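Local coordinates for protein nucleotide pyrophosphohydrolase (PDB 5IE9) that probably hydrolyses nucleoside triphosphates to monophosphates and pyrophosphate as a manganese-binding, all-helical MazG-type nucleotide pyrophosphohydrolase, at residues C[11-16]-C[74-79]; C[38-43]-C[67-72]. One frame throughout, in Å; residues are numbered along the deposited sequence.

Contact 1: C[11-16]-C[74-79]; sequences KEVDAY and MICMAN
Segments 11-16 and 74-79 cross almost at right angles, their N-to-C directions 82° apart and their axes 9.6 Å from one another at closest approach, with Val-13 opposite Cys-76 and Asp-14 opposite Asn-79 in backbone register (CA to CA 7.0 and 6.9 Å). With helices so nearly perpendicular the contact is compact, and Val-13 carries most of it. Its CB and both methyls close around a single methyl of the other helix, CG2 of Ile-75; the shortest of these approaches, from Val-13 CB to Ile-75 CG2, is 3.6 Å. Ile-75 presents that branch because CG2 stands anti to its backbone N, while CG1 turns aside. On Val-13, CG1 has a second neighbour, the sulfur of Cys-76, at 3.8 Å from CG1 to SG. One turn further along segment 74-79, the Asn-79 side chain packs against Asp-14. The carboxylate of Asp-14 is engaged elsewhere, its OD1 hydrogen-bonded to the hydroxyl of Tyr-24. The contact thus packs helix 6-17 across the C-terminal part of helix 62-80. Cys-76 also touches Met-30 of helix 27-49, and His-89 of the second subunit packs against both Val-13 and Ile-75.

Contact 2: C[38-43]-C[67-72]; sequences MGELAR and LGDVLF
Bends at chi2 (80°) and chi3 (-98°) fold the Met-38 side chain back toward segment 67-72, bringing its CE methyl against Val-70, whose CG1 lies anti to the backbone N and whose CG2 lies beside it. Met-38 CE touches both branches of the valine, with CE 3.8 Å from Val-70 CG2, and the two side chains meet at about a right angle. One helical turn on, Leu-41 points at the partner helix and crosses Leu-67 at a slant. Its CD2 rests 3.9 Å from CD2 of Leu-67, while CD1 lies over Leu-67 CG. Leu-41 CB also approaches the valine, with 4.3 Å to Val-70 CG2, joining the two pairs into one apolar seam. Segments 38-43 and 67-72 run nearly antiparallel, at 164°, with their axes 9.0 Å apart at closest approach. Along one side of this seam lie acidic groups: Glu-40 OE1 and Asp-69 OD2 come within 4.4 Å of each other, and both lie close to Glu-37 OE1. Glu-37 and Glu-66 bind manganese, and the side chain of Glu-40 is about 3 Å from the ion. The cation would be expected to offset the mutual repulsion of this acidic group. On the other carboxylate oxygen, Glu-40 OE2 receives a weak hydrogen bond from Arg-43 NH2 at 3.4 Å, part of a salt bridge. The contact therefore pairs helices 27-49 and 62-80 beside the metal site of the MazG fold. Met-74 of the second subunit packs on Leu-67 and Val-70, Leu-34 of that subunit meets Met-38, and Ala-32 of the third subunit lies against Ala-42.

Overall arrangement
Helix 62-80 takes part in both contacts: its 67-72 portion pairs with helix 27-49 in contact 2, and its 74-79 portion carries helix 6-17 in contact 1. The contact centres are 16 Å apart, and contact 2 is nested along the chain within the loop closed by contact 1. Phe-72 connects them directly, with its CE1 3.6 Å from Val-13 CG1 and its CZ 4.0 Å from Tyr-16 CE2. The manganese site lies at contact 2, whereas the side chain of Cys-76 in contact 1 is about 13 Å from the ion. Both contacts also meet the second subunit.

Contact 1: C[11-16]-C[74-79]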
loop_
_atom_site.group_PDB
_atom_site.type_symbol
_atom_site.label_atom_id
_atom_site.label_comp_id
_atom_site.label_asym_id
_atom_site.label_seq_id
_atom_site.Cartn_x
_atom_site.Cartn_y
_atom_site.Cartn_z
ATOM N N LYS C 11 3.053 -24.494 -7.317
ATOM C CA LYS C 11 3.188 -25.839 -6.714
ATOM C C LYS C 11 4.271 -25.896 -5.626
ATOM O O LYS C 11 4.082 -26.531 -4.588
ATOM C CB LYS C 11 3.470 -26.905 -7.789
ATOM C CG LYS C 11 2.245 -27.416 -8.538
ATOM C CD LYS C 11 2.628 -28.332 -9.697
ATOM N N GLU C 12 5.392 -25.220 -5.884
ATOM C CA GLU C 12 6.535 -25.153 -4.976
ATOM C C GLU C 12 6.183 -24.442 -3.664
ATOM O O GLU C 12 6.618 -24.869 -2.588
ATOM C CB GLU C 12 7.694 -24.440 -5.673
ATOM C CG GLU C 12 9.056 -24.612 -5.021
ATOM C CD GLU C 12 10.193 -24.022 -5.843
ATOM O OE1 GLU C 12 9.990 -23.724 -7.040
ATOM O OE2 GLU C 12 11.304 -23.866 -5.288
ATOM N N VAL C 13 5.393 -23.368 -3.765
ATOM C CA VAL C 13 4.945 -22.603 -2.596
ATOM C C VAL C 13 3.867 -23.384 -1.849
ATOM O O VAL C 13 3.858 -23.415 -0.607
ATOM C CB VAL C 13 4.484 -21.182 -2.979
ATOM C CG1 VAL C 13 3.772 -20.480 -1.827
ATOM C CG2 VAL C 13 5.674 -20.347 -3.423
ATOM N N ASP C 14 2.987 -24.033 -2.613
ATOM C CA ASP C 14 1.949 -24.895 -2.054
ATOM C C ASP C 14 2.523 -26.057 -1.249
ATOM O O ASP C 14 1.973 -26.420 -0.209
ATOM C CB ASP C 14 1.037 -25.424 -3.157
ATOM C CG ASP C 14 -0.298 -25.897 -2.629
ATOM O OD1 ASP C 14 -0.969 -25.130 -1.901
ATOM O OD2 ASP C 14 -0.684 -27.038 -2.959
ATOM N N ALA C 15 3.630 -26.620 -1.738
ATOM C CA ALA C 15 4.341 -27.710 -1.057
ATOM C C ALA C 15 4.962 -27.251 0.270
ATOM O O ALA C 15 4.955 -28.002 1.252
ATOM C CB ALA C 15 5.400 -28.311 -1.971
ATOM N N TYR C 16 5.481 -26.021 0.285
ATOM C CA TYR C 16 6.104 -25.426 1.462
ATOM C C TYR C 16 5.076 -25.110 2.553
ATOM O O TYR C 16 5.324 -25.378 3.727
ATOM C CB TYR C 16 6.909 -24.178 1.071
ATOM C CG TYR C 16 7.367 -23.333 2.243
ATOM C CD1 TYR C 16 8.461 -23.720 3.020
ATOM C CD2 TYR C 16 6.702 -22.141 2.577
ATOM C CE1 TYR C 16 8.880 -22.959 4.102
ATOM C CE2 TYR C 16 7.119 -21.366 3.655
ATOM C CZ TYR C 16 8.208 -21.783 4.411
ATOM O OH TYR C 16 8.632 -21.030 5.481
ATOM N N MET C 74 1.874 -13.027 -3.010
ATOM C CA MET C 74 0.957 -13.103 -4.139
ATOM C C MET C 74 0.613 -14.538 -4.499
ATOM O O MET C 74 -0.565 -14.858 -4.679
ATOM C CB MET C 74 1.532 -12.390 -5.346
ATOM C CG MET C 74 1.118 -10.940 -5.416
ATOM S SD MET C 74 1.995 -10.088 -6.732
ATOM C CE MET C 74 1.893 -8.439 -6.052
ATOM N N ILE C 75 1.640 -15.392 -4.587
ATOM C CA ILE C 75 1.459 -16.806 -4.897
ATOM C C ILE C 75 0.618 -17.459 -3.800
ATOM O O ILE C 75 -0.331 -18.183 -4.098
ATOM C CB ILE C 75 2.803 -17.537 -5.148
ATOM C CG1 ILE C 75 3.401 -17.091 -6.490
ATOM C CG2 ILE C 75 2.596 -19.046 -5.172
ATOM C CD1 ILE C 75 4.864 -17.435 -6.701
ATOM N N CYS C 76 0.947 -17.158 -2.545
ATOM C CA CYS C 76 0.149 -17.585 -1.394
ATOM C C CYS C 76 -1.322 -17.192 -1.535
ATOM O O CYS C 76 -2.202 -18.046 -1.415
ATOM C CB CYS C 76 0.729 -17.032 -0.095
ATOM S SG CYS C 76 2.261 -17.835 0.393
ATOM N N MET C 77 -1.568 -15.909 -1.816
ATOM C CA MET C 77 -2.904 -15.375 -2.055
ATOM C C MET C 77 -3.614 -16.193 -3.144
ATOM O O MET C 77 -4.734 -16.675 -2.936
ATOM C CB MET C 77 -2.794 -13.888 -2.427
ATOM C CG MET C 77 -4.080 -13.198 -2.867
ATOM S SD MET C 77 -5.118 -12.695 -1.486
ATOM C CE MET C 77 -4.401 -11.107 -1.058
ATOM N N ALA C 78 -2.933 -16.375 -4.276
ATOM C CA ALA C 78 -3.491 -17.060 -5.434
ATOM C C ALA C 78 -3.792 -18.535 -5.151
ATOM O O ALA C 78 -4.832 -19.048 -5.572
ATOM C CB ALA C 78 -2.565 -16.914 -6.630
ATOM N N ASN C 79 -2.887 -19.199 -4.432
ATOM C CA ASN C 79 -3.054 -20.599 -4.059
ATOM C C ASN C 79 -4.210 -20.783 -3.092
ATOM O O ASN C 79 -5.054 -21.656 -3.292
ATOM C CB ASN C 79 -1.779 -21.143 -3.429
ATOM C CG ASN C 79 -0.630 -21.305 -4.416
ATOM O OD1 ASN C 79 0.465 -21.695 -4.014
ATOM N ND2 ASN C 79 -0.860 -21.014 -5.694
#

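Contact 2: C[38-43]-C[67-72]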
loop_
_atom_site.group_PDB
_atom_site.type_symbol
_atom_site.label_atom_id
_atom_site.label_comp_id
_atom_site.label_asym_id
_atom_site.label_seq_id
_atom_site.Cartn_x
_atom_site.Cartn_y
_atom_site.Cartn_z
ATOM N N MET C 38 4.772 -4.821 0.301
ATOM C CA MET C 38 4.809 -3.704 -0.637
ATOM C C MET C 38 5.537 -2.503 -0.036
ATOM O O MET C 38 6.231 -1.768 -0.750
ATOM C CB MET C 38 3.392 -3.318 -1.048
ATOM C CG MET C 38 3.266 -2.755 -2.455
ATOM S SD MET C 38 3.259 -4.077 -3.681
ATOM C CE MET C 38 4.951 -4.114 -4.233
ATOM N N GLY C 39 5.388 -2.340 1.282
ATOM C CA GLY C 39 6.049 -1.287 2.030
ATOM C C GLY C 39 7.550 -1.469 2.029
ATOM O O GLY C 39 8.300 -0.495 1.891
ATOM N N GLU C 40 7.982 -2.726 2.173
ATOM C CA GLU C 40 9.399 -3.062 2.147
ATOM C C GLU C 40 10.007 -2.867 0.763
ATOM O O GLU C 40 11.147 -2.416 0.644
ATOM C CB GLU C 40 9.646 -4.462 2.689
ATOM C CG GLU C 40 9.747 -4.517 4.210
ATOM C CD GLU C 40 10.127 -5.893 4.728
ATOM O OE1 GLU C 40 9.579 -6.904 4.235
ATOM O OE2 GLU C 40 10.983 -5.974 5.633
ATOM N N LEU C 41 9.235 -3.178 -0.275
ATOM C CA LEU C 41 9.630 -2.842 -1.636
ATOM C C LEU C 41 9.733 -1.330 -1.817
ATOM O O LEU C 41 10.740 -0.851 -2.344
ATOM C CB LEU C 41 8.698 -3.468 -2.687
ATOM C CG LEU C 41 9.021 -3.222 -4.170
ATOM C CD1 LEU C 41 10.431 -3.662 -4.560
ATOM C CD2 LEU C 41 8.009 -3.911 -5.056
ATOM N N ALA C 42 8.710 -0.595 -1.365
ATOM C CA ALA C 42 8.687 0.879 -1.441
ATOM C C ALA C 42 9.915 1.512 -0.799
ATOM O O ALA C 42 10.562 2.364 -1.423
ATOM C CB ALA C 42 7.417 1.443 -0.817
ATOM N N ARG C 43 10.228 1.070 0.430
ATOM C CA ARG C 43 11.436 1.455 1.153
ATOM C C ARG C 43 12.668 1.301 0.267
ATOM O O ARG C 43 13.489 2.215 0.188
ATOM C CB ARG C 43 11.616 0.599 2.414
ATOM C CG ARG C 43 12.712 1.092 3.355
ATOM C CD ARG C 43 13.758 0.027 3.652
ATOM N NE ARG C 43 13.326 -0.979 4.627
ATOM C CZ ARG C 43 12.996 -2.242 4.340
ATOM N NH1 ARG C 43 13.030 -2.699 3.091
ATOM N NH2 ARG C 43 12.624 -3.060 5.316
ATOM N N LEU C 67 11.145 -7.833 -4.308
ATOM C CA LEU C 67 10.183 -8.282 -5.319
ATOM C C LEU C 67 9.758 -9.738 -5.085
ATOM O O LEU C 67 8.562 -10.041 -5.076
ATOM C CB LEU C 67 10.733 -8.102 -6.737
ATOM C CG LEU C 67 10.673 -6.701 -7.352
ATOM C CD1 LEU C 67 11.667 -6.591 -8.495
ATOM C CD2 LEU C 67 9.273 -6.371 -7.837
ATOM N N GLY C 68 10.741 -10.622 -4.875
ATOM C CA GLY C 68 10.499 -12.030 -4.540
ATOM C C GLY C 68 9.597 -12.198 -3.328
ATOM O O GLY C 68 8.696 -13.051 -3.330
ATOM N N ASP C 69 9.843 -11.375 -2.302
ATOM C CA ASP C 69 9.012 -11.320 -1.097
ATOM C C ASP C 69 7.548 -10.995 -1.409
ATOM O O ASP C 69 6.641 -11.651 -0.891
ATOM C CB ASP C 69 9.565 -10.286 -0.110
ATOM C CG ASP C 69 10.603 -10.858 0.859
ATOM O OD1 ASP C 69 10.790 -12.102 0.950
ATOM O OD2 ASP C 69 11.232 -10.025 1.555
ATOM N N VAL C 70 7.334 -9.991 -2.260
ATOM C CA VAL C 70 5.994 -9.609 -2.708
ATOM C C VAL C 70 5.383 -10.742 -3.530
ATOM O O VAL C 70 4.243 -11.137 -3.285
ATOM C CB VAL C 70 5.987 -8.276 -3.491
ATOM C CG1 VAL C 70 4.581 -7.923 -3.927
ATOM C CG2 VAL C 70 6.520 -7.142 -2.627
ATOM N N LEU C 71 6.167 -11.288 -4.461
ATOM C CA LEU C 71 5.736 -12.376 -5.334
ATOM C C LEU C 71 5.309 -13.620 -4.550
ATOM O O LEU C 71 4.366 -14.306 -4.941
ATOM C CB LEU C 71 6.858 -12.740 -6.314
ATOM C CG LEU C 71 6.646 -13.245 -7.756
ATOM C CD1 LEU C 71 7.616 -14.391 -7.990
ATOM C CD2 LEU C 71 5.234 -13.685 -8.134
ATOM N N PHE C 72 6.003 -13.903 -3.446
ATOM C CA PHE C 72 5.683 -15.059 -2.605
ATOM C C PHE C 72 4.282 -14.943 -2.011
ATOM O O PHE C 72 3.502 -15.893 -2.092
ATOM C CB PHE C 72 6.741 -15.262 -1.507
ATOM C CG PHE C 72 6.418 -16.375 -0.542
ATOM C CD1 PHE C 72 6.663 -17.703 -0.877
ATOM C CD2 PHE C 72 5.869 -16.094 0.718
ATOM C CE1 PHE C 72 6.371 -18.732 0.018
ATOM C CE2 PHE C 72 5.569 -17.120 1.615
ATOM C CZ PHE C 72 5.819 -18.442 1.262
#